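Local coordinates for salicylic acid-binding protein 2 (Nicotiana tabacum, PDB 1XKL) that hydrolyses methyl salicylate to salicylic acid and methanol, releasing the active signal for systemic acquired resistance in plant immunity, at residues A[79-84]-A[236-241]; A[103-108]-A[216-221]; A[203-208]-A[229-234]. All coordinates share one frame; numbering follows the deposited sequence.

Contact 1: residues A[79-84]-A[236-241]. With STH (2-amino-4H-1,3-benzoxathiin-4-ol), chain E.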
# COMPACT_ATOMS: atom_id res chain seq x y z
N GLY A 79 24.80 -29.28 -10.14
CA GLY A 79 24.09 -28.67 -9.03
C GLY A 79 24.92 -27.60 -8.35
O GLY A 79 26.07 -27.81 -7.99
N HIS A 80 24.31 -26.44 -8.17
CA HIS A 80 24.98 -25.33 -7.53
C HIS A 80 24.39 -25.05 -6.15
O HIS A 80 23.17 -25.08 -5.97
CB HIS A 80 24.85 -24.09 -8.42
CG HIS A 80 25.32 -22.82 -7.77
ND1 HIS A 80 24.46 -21.81 -7.42
CD2 HIS A 80 26.56 -22.42 -7.40
CE1 HIS A 80 25.15 -20.82 -6.86
NE2 HIS A 80 26.42 -21.17 -6.84
N SER A 81 25.27 -24.79 -5.18
CA SER A 81 24.89 -24.51 -3.92
C SER A 81 23.91 -25.57 -3.35
O SER A 81 24.26 -26.75 -3.35
CB SER A 81 24.27 -23.11 -3.92
OG SER A 81 24.18 -22.21 -2.86
N LEU A 82 22.72 -25.17 -2.90
CA LEU A 82 21.73 -26.09 -2.36
C LEU A 82 21.26 -27.07 -3.43
O LEU A 82 20.64 -28.09 -3.12
CB LEU A 82 20.50 -25.32 -1.82
CG LEU A 82 19.34 -26.14 -1.24
CD1 LEU A 82 19.86 -26.94 -0.05
CD2 LEU A 82 18.18 -25.23 -0.80
N GLY A 83 21.59 -26.77 -4.68
CA GLY A 83 21.20 -27.62 -5.79
C GLY A 83 21.79 -29.01 -5.69
O GLY A 83 21.25 -29.96 -6.26
N GLY A 84 22.91 -29.11 -4.99
CA GLY A 84 23.55 -30.39 -4.81
C GLY A 84 22.64 -31.35 -4.06
O GLY A 84 22.72 -32.57 -4.26
N ALA A 236 37.23 -17.46 -8.11
CA ALA A 236 35.78 -17.40 -8.24
C ALA A 236 35.06 -17.36 -6.89
O ALA A 236 35.45 -18.05 -5.94
CB ALA A 236 35.28 -18.59 -9.04
N ASP A 237 34.02 -16.53 -6.82
CA ASP A 237 33.22 -16.44 -5.62
C ASP A 237 32.15 -17.51 -5.71
O ASP A 237 32.23 -18.39 -6.57
CB ASP A 237 32.59 -15.04 -5.47
CG ASP A 237 31.75 -14.63 -6.69
OD1 ASP A 237 31.37 -15.48 -7.52
OD2 ASP A 237 31.45 -13.43 -6.78
N HIS A 238 31.15 -17.44 -4.84
CA HIS A 238 30.08 -18.43 -4.83
C HIS A 238 29.34 -18.56 -6.17
O HIS A 238 28.86 -19.64 -6.50
CB HIS A 238 29.06 -18.11 -3.74
CG HIS A 238 28.08 -19.21 -3.51
ND1 HIS A 238 28.45 -20.47 -3.08
CD2 HIS A 238 26.74 -19.26 -3.70
CE1 HIS A 238 27.39 -21.24 -3.02
NE2 HIS A 238 26.33 -20.54 -3.39
N MSE A 239 29.26 -17.47 -6.92
CA MSE A 239 28.54 -17.48 -8.20
C MSE A 239 29.48 -17.65 -9.39
O MSE A 239 29.56 -16.78 -10.27
CB MSE A 239 27.74 -16.18 -8.34
CG MSE A 239 26.24 -16.34 -8.20
SE MSE A 239 25.68 -17.17 -6.54
CE MSE A 239 26.75 -16.14 -5.35
N ALA A 240 30.17 -18.78 -9.44
CA ALA A 240 31.12 -19.05 -10.51
C ALA A 240 30.53 -18.92 -11.91
O ALA A 240 31.24 -18.49 -12.83
CB ALA A 240 31.72 -20.45 -10.32
N MSE A 241 29.26 -19.28 -12.10
CA MSE A 241 28.66 -19.20 -13.43
C MSE A 241 28.44 -17.76 -13.90
O MSE A 241 28.08 -17.52 -15.06
CB MSE A 241 27.32 -19.96 -13.49
CG MSE A 241 26.16 -19.29 -12.78
SE MSE A 241 26.25 -19.51 -10.85
CE MSE A 241 25.15 -21.09 -10.71
C8 STH E . 22.23 -22.35 -0.26
O8 STH E . 21.49 -23.28 0.39
C1 STH E . 23.26 -21.53 0.44
C2 STH E . 24.03 -20.52 -0.32
C3 STH E . 25.01 -19.73 0.35
C4 STH E . 25.23 -19.90 1.76
C5 STH E . 24.48 -20.86 2.50
C6 STH E . 23.50 -21.65 1.86
C7 STH E . 23.15 -21.33 -2.44
O2 STH E . 23.85 -20.34 -1.72
N7 STH E . 22.59 -20.73 -3.56
S7 STH E . 22.03 -22.18 -1.64
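The imidazole of His80 lies between the CE methyl of Met241, a selenomethionine, on one face and the CB of Ser81 on the other. That methyl sits 3.3 Å above the ring plane, displaced from the ring centre, while Met241 SE stands nearly on the ring normal, 4.3 Å from the centroid. At the edge, His80 NE2 gives a hydrogen bond of 2.9 Å to His238 O, which lies in the ring plane, and Met239 SE, also selenium, approaches CE1 at 3.7 Å. His80 reaches this carbonyl because its CG is anti to the backbone N (chi1 171°). The second imidazole, that of His238, has His80 NE2 over one face and C3 of the bound benzoxathiin STH over the opposite one; the two ring planes meet obliquely at 41°. Its own NE2 points edge-on at Ser81 OG, a hydrogen bond of 2.8 Å in the ring plane, and lies 3.0 Å from STH O2. ND1, on the same ring, is hydrogen-bonded to Asp210, so both nitrogens are engaged and the ring's rotation is set.

Ser81 sits on the nucleophile elbow of the alpha/beta hydrolase fold, a type II' turn from His80 to Gly83 between strand 75-80 and helix 83-93. With Asp210 and His238 it makes up the catalytic triad. Ser81 OG is bonded covalently to STH C7 at 1.4 Å, a four-substituted carbon, with the charge-relay histidine still beside that oxygen; the adduct is consistent with Ser81 acting as the nucleophile that forms the acyl-ester intermediate.

Contact 2: residues A[103-108]-A[216-221]. With STH (2-amino-4H-1,3-benzoxathiin-4-ol), chain E.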
# COMPACT_ATOMS: atom_id res chain seq x y z
N PHE A 103 29.06 -31.09 -8.56
CA PHE A 103 28.68 -30.24 -7.44
C PHE A 103 29.53 -28.98 -7.44
O PHE A 103 30.69 -28.99 -7.05
CB PHE A 103 28.84 -31.00 -6.11
CG PHE A 103 27.95 -32.22 -5.99
CD1 PHE A 103 28.29 -33.41 -6.61
CD2 PHE A 103 26.74 -32.14 -5.29
CE1 PHE A 103 27.44 -34.52 -6.54
CE2 PHE A 103 25.89 -33.24 -5.22
CZ PHE A 103 26.24 -34.42 -5.85
N LEU A 104 28.93 -27.89 -7.90
CA LEU A 104 29.61 -26.60 -7.97
C LEU A 104 29.37 -25.84 -6.68
O LEU A 104 28.26 -25.38 -6.42
CB LEU A 104 29.07 -25.79 -9.16
CG LEU A 104 29.56 -24.35 -9.29
CD1 LEU A 104 31.06 -24.33 -9.59
CD2 LEU A 104 28.78 -23.68 -10.43
N ALA A 105 30.42 -25.73 -5.86
CA ALA A 105 30.34 -25.04 -4.58
C ALA A 105 28.98 -25.34 -3.98
O ALA A 105 28.26 -24.45 -3.52
CB ALA A 105 30.52 -23.54 -4.78
N ALA A 106 28.63 -26.62 -3.99
CA ALA A 106 27.36 -27.11 -3.51
C ALA A 106 27.44 -27.89 -2.20
O ALA A 106 28.51 -28.07 -1.61
CB ALA A 106 26.73 -28.00 -4.57
N PHE A 107 26.26 -28.33 -1.76
CA PHE A 107 26.15 -29.16 -0.58
C PHE A 107 26.04 -30.54 -1.19
O PHE A 107 25.13 -30.82 -1.96
CB PHE A 107 24.88 -28.84 0.21
CG PHE A 107 24.97 -27.56 1.00
CD1 PHE A 107 24.03 -26.55 0.80
CD2 PHE A 107 25.97 -27.38 1.95
CE1 PHE A 107 24.10 -25.37 1.53
CE2 PHE A 107 26.04 -26.21 2.69
CZ PHE A 107 25.10 -25.19 2.49
N MSE A 108 26.99 -31.40 -0.86
CA MSE A 108 27.02 -32.76 -1.38
C MSE A 108 26.75 -33.74 -0.25
O MSE A 108 27.57 -33.90 0.65
CB MSE A 108 28.39 -33.03 -2.01
CG MSE A 108 28.52 -34.37 -2.69
SE MSE A 108 30.27 -34.55 -3.45
CE MSE A 108 31.28 -34.45 -1.79
N GLU A 216 37.01 -23.89 2.76
CA GLU A 216 37.30 -24.86 3.80
C GLU A 216 36.19 -25.89 3.94
O GLU A 216 36.47 -27.09 4.05
CB GLU A 216 37.55 -24.16 5.14
CG GLU A 216 36.56 -23.05 5.50
CD GLU A 216 37.05 -21.66 5.07
OE1 GLU A 216 37.36 -21.48 3.87
OE2 GLU A 216 37.10 -20.75 5.94
N PHE A 217 34.94 -25.45 3.93
CA PHE A 217 33.83 -26.39 4.07
C PHE A 217 33.68 -27.22 2.79
O PHE A 217 33.26 -28.38 2.84
CB PHE A 217 32.52 -25.68 4.37
CG PHE A 217 31.37 -26.62 4.61
CD1 PHE A 217 31.27 -27.32 5.81
CD2 PHE A 217 30.44 -26.85 3.61
CE1 PHE A 217 30.25 -28.26 6.00
CE2 PHE A 217 29.42 -27.78 3.79
CZ PHE A 217 29.33 -28.49 4.98
N GLN A 218 33.99 -26.61 1.66
CA GLN A 218 33.91 -27.32 0.40
C GLN A 218 34.93 -28.46 0.43
O GLN A 218 34.62 -29.60 0.09
CB GLN A 218 34.19 -26.36 -0.77
CG GLN A 218 33.11 -25.32 -1.02
CD GLN A 218 33.43 -24.44 -2.22
OE1 GLN A 218 33.83 -24.94 -3.26
NE2 GLN A 218 33.25 -23.14 -2.07
N ARG A 219 36.16 -28.15 0.84
CA ARG A 219 37.20 -29.18 0.91
C ARG A 219 36.86 -30.18 2.01
O ARG A 219 37.24 -31.35 1.93
CB ARG A 219 38.57 -28.54 1.19
CG ARG A 219 38.83 -27.28 0.39
CD ARG A 219 40.21 -27.26 -0.27
NE ARG A 219 40.24 -28.02 -1.52
CZ ARG A 219 40.52 -27.50 -2.71
NH1 ARG A 219 40.53 -28.27 -3.79
NH2 ARG A 219 40.79 -26.20 -2.82
N TRP A 220 36.13 -29.72 3.02
CA TRP A 220 35.72 -30.60 4.11
C TRP A 220 34.81 -31.69 3.58
O TRP A 220 34.93 -32.85 3.96
CB TRP A 220 34.99 -29.81 5.19
CG TRP A 220 34.60 -30.67 6.34
CD1 TRP A 220 35.37 -30.96 7.44
CD2 TRP A 220 33.39 -31.41 6.49
NE1 TRP A 220 34.70 -31.85 8.25
CE2 TRP A 220 33.49 -32.15 7.69
CE3 TRP A 220 32.23 -31.54 5.71
CZ2 TRP A 220 32.47 -32.99 8.14
CZ3 TRP A 220 31.21 -32.38 6.16
CH2 TRP A 220 31.34 -33.10 7.36
N GLN A 221 33.89 -31.32 2.69
CA GLN A 221 32.96 -32.29 2.12
C GLN A 221 33.68 -33.26 1.21
O GLN A 221 33.34 -34.44 1.17
CB GLN A 221 31.87 -31.59 1.32
CG GLN A 221 31.07 -30.58 2.11
CD GLN A 221 30.00 -29.95 1.25
OE1 GLN A 221 28.92 -30.52 1.07
NE2 GLN A 221 30.30 -28.79 0.69
C8 STH E . 22.23 -22.35 -0.26
O8 STH E . 21.49 -23.28 0.39
C1 STH E . 23.26 -21.53 0.44
C2 STH E . 24.03 -20.52 -0.32
C3 STH E . 25.01 -19.73 0.35
C4 STH E . 25.23 -19.90 1.76
C5 STH E . 24.48 -20.86 2.50
C6 STH E . 23.50 -21.65 1.86
C7 STH E . 23.15 -21.33 -2.44
O2 STH E . 23.85 -20.34 -1.72
N7 STH E . 22.59 -20.73 -3.56
S7 STH E . 22.03 -22.18 -1.64
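The carboxamide of Gln221 carries the tight part of this contact, bonding to two backbone groups at once. Its NE2 donates to Ala106 O at 3.0 Å, in the carbonyl plane, although that oxygen lies 16° out of the amide's own plane. Its OE1 accepts Met108 N at 2.9 Å in an almost straight bond, 174° at the hydrogen. Gripped at both ends, the amide cannot flip without losing both bonds. The side chain spans the distance because it runs extended beyond CG (chi2 -179°). Ala106 O takes a further hydrogen bond from Tyr204 OH, so this carbonyl answers two donors. At the same end Met108 CE tucks against the backbone of Gln221, 3.6 Å from its O.

In the alpha/beta hydrolase fold this is where the loop leaving strand 98-104 meets helix 215-225, the helix that links the last two strands of the sheet. One turn earlier on the helix, Gln218 lays its amide beside Ala105, OE1 coming within 3.7 Å of CA. That is a van der Waals touch; the polar ends are used elsewhere, NE2 on Ile213 O and OE1 on Cys207 N, and the same side chain packs on the catalytic Asp210.

Away from Gln221 the packing is sparser, though the residues that touch are buried here too. Phe217 reaches the edge of the Phe107 ring with one atom, CE2 to CE2 at 3.9 Å, its side chain set roughly perpendicular to that of Phe107. Another edge atom of Phe107, CE1, looks into the ligand pocket, 3.5 Å from STH O8.

Contact 3: residues A[203-208]-A[229-234]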
# COMPACT_ATOMS: atom_id res chain seq x y z
N VAL A 203 31.67 -35.25 -9.05
CA VAL A 203 32.75 -34.32 -9.32
C VAL A 203 32.46 -33.05 -8.54
O VAL A 203 31.36 -32.50 -8.61
CB VAL A 203 32.82 -33.99 -10.85
CG1 VAL A 203 33.96 -33.03 -11.13
CG2 VAL A 203 32.99 -35.27 -11.65
N TYR A 204 33.43 -32.58 -7.76
CA TYR A 204 33.22 -31.36 -7.00
C TYR A 204 34.09 -30.23 -7.52
O TYR A 204 35.32 -30.36 -7.61
CB TYR A 204 33.52 -31.61 -5.51
CG TYR A 204 32.89 -30.57 -4.61
CD1 TYR A 204 33.37 -29.26 -4.59
CD2 TYR A 204 31.79 -30.87 -3.81
CE1 TYR A 204 32.76 -28.28 -3.81
CE2 TYR A 204 31.17 -29.90 -3.02
CZ TYR A 204 31.66 -28.61 -3.02
OH TYR A 204 31.08 -27.64 -2.24
N ILE A 205 33.45 -29.13 -7.91
CA ILE A 205 34.19 -27.97 -8.41
C ILE A 205 34.24 -26.97 -7.28
O ILE A 205 33.21 -26.44 -6.85
CB ILE A 205 33.52 -27.32 -9.67
CG1 ILE A 205 33.41 -28.34 -10.80
CG2 ILE A 205 34.34 -26.14 -10.15
CD1 ILE A 205 32.85 -27.77 -12.11
N VAL A 206 35.45 -26.74 -6.78
CA VAL A 206 35.68 -25.81 -5.68
C VAL A 206 35.90 -24.39 -6.15
O VAL A 206 36.64 -24.15 -7.11
CB VAL A 206 36.93 -26.22 -4.87
CG1 VAL A 206 37.20 -25.19 -3.78
CG2 VAL A 206 36.75 -27.60 -4.27
N CYS A 207 35.27 -23.44 -5.45
CA CYS A 207 35.41 -22.03 -5.76
C CYS A 207 36.17 -21.41 -4.59
O CYS A 207 35.59 -21.04 -3.56
CB CYS A 207 34.02 -21.39 -5.94
SG CYS A 207 33.10 -22.10 -7.34
N THR A 208 37.49 -21.32 -4.76
CA THR A 208 38.43 -20.82 -3.76
C THR A 208 38.06 -19.52 -3.06
O THR A 208 38.40 -19.34 -1.89
CB THR A 208 39.87 -20.65 -4.35
OG1 THR A 208 39.92 -19.49 -5.19
CG2 THR A 208 40.27 -21.87 -5.17
N GLU A 229 36.34 -37.03 -8.43
CA GLU A 229 37.34 -36.08 -8.87
C GLU A 229 37.06 -34.71 -8.27
O GLU A 229 35.91 -34.34 -8.08
CB GLU A 229 37.32 -35.99 -10.40
CG GLU A 229 38.58 -35.46 -11.02
CD GLU A 229 38.42 -35.18 -12.50
OE1 GLU A 229 37.62 -35.88 -13.15
OE2 GLU A 229 39.10 -34.26 -13.00
N ALA A 230 38.12 -33.96 -7.98
CA ALA A 230 37.97 -32.63 -7.42
C ALA A 230 38.59 -31.61 -8.37
O ALA A 230 39.78 -31.70 -8.72
CB ALA A 230 38.64 -32.54 -6.06
N ILE A 231 37.78 -30.65 -8.79
CA ILE A 231 38.22 -29.60 -9.70
C ILE A 231 38.21 -28.30 -8.92
O ILE A 231 37.46 -28.14 -7.96
CB ILE A 231 37.25 -29.45 -10.89
CG1 ILE A 231 37.10 -30.79 -11.62
CG2 ILE A 231 37.75 -28.37 -11.82
CD1 ILE A 231 38.40 -31.36 -12.13
N GLU A 232 39.05 -27.36 -9.34
CA GLU A 232 39.12 -26.08 -8.65
C GLU A 232 39.07 -24.88 -9.61
O GLU A 232 39.70 -24.90 -10.67
CB GLU A 232 40.41 -26.04 -7.82
CG GLU A 232 40.77 -24.68 -7.26
CD GLU A 232 42.11 -24.68 -6.54
OE1 GLU A 232 42.23 -25.37 -5.50
OE2 GLU A 232 43.04 -24.00 -7.01
N ILE A 233 38.31 -23.86 -9.24
CA ILE A 233 38.22 -22.64 -10.04
C ILE A 233 38.76 -21.50 -9.18
O ILE A 233 38.05 -20.96 -8.33
CB ILE A 233 36.78 -22.31 -10.48
CG1 ILE A 233 36.24 -23.40 -11.41
CG2 ILE A 233 36.74 -20.97 -11.19
CD1 ILE A 233 34.84 -23.13 -11.93
N LYS A 234 40.03 -21.15 -9.41
CA LYS A 234 40.70 -20.09 -8.67
C LYS A 234 40.15 -18.71 -8.98
O LYS A 234 39.90 -18.38 -10.14
CB LYS A 234 42.20 -20.09 -8.99
CG LYS A 234 43.10 -20.67 -7.90
CD LYS A 234 43.09 -19.80 -6.66
CE LYS A 234 44.06 -20.32 -5.60
NZ LYS A 234 44.04 -19.44 -4.37
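A beta-alpha-beta unit of the alpha/beta hydrolase sheet closes here: strand 202-207 leads through helix 215-225 into strand 229-233, which lies parallel beside it as an outermost strand of the sheet within this chain. The two short strand segments run at 24° to each other, and Val203 to Val206 pair in register with Glu229 to Glu232. The hydrogen bonds zigzag between the strands. Tyr204 N donates to Glu229 O at 3.1 Å, and Tyr204 O in turn receives Ile231 N at 2.7 Å. Val206 repeats the pattern, its N bonded to Ile231 O and its O receiving Ile233 N, both at 2.7 Å. CA-H...O contacts from Val203, Ala230, Ile205 and Glu232 fill in between these bonds.

On one face of the sheet the aliphatic side chains mesh. Val203 CG1 meets Ile231 CG1 at 3.9 Å. Ile205 and Ile231 run alongside each other with the same heading, and the CG2 branch of Ile205 touches Ile233 CD1 at 3.5 Å. Helix 245-258 covers this face, with Leu248 against both Ile205 and Ile233. The other face carries Tyr204 and Val206, which pack on helix 215-225, and on the outer strand Ala230 and Glu232, both exposed; Glu232 forms a salt bridge with Arg219 of that helix.

Thr208 N and Ile233 O are buried without a partner in the model. The Thr208 side chain packs on Glu232 and Lys234. Its chi1 of 75° sets OG1 where it accepts Gly235 N and at the same time lays the methyl CG2 against Glu232 CG at 3.5 Å, while OG1 rests 3.5 Å from Lys234 CD.

In the fold
From the N terminus, the chain first reaches 79-84, at the end of strand 75-80, whose partner 236-241 comes only after the last strand; contact 1 therefore closes the longest loop and encloses the other two. Contact 2 opens next, at 103-108, followed by contact 3 at 203-208. The chain then returns to 216-221, completing contact 2, before 229-234 completes contact 3, so these two cross. Strands 75-80, 98-104, 202-207 and 229-233 are successive neighbours in the parallel sheet, and Gly79 O to Leu104 N and Phe103 N to Val203 O join the contacts across it. Cys207, on the inner strand 202-207, packs on Ala236 and Asp237, joining contact 3 to contact 1.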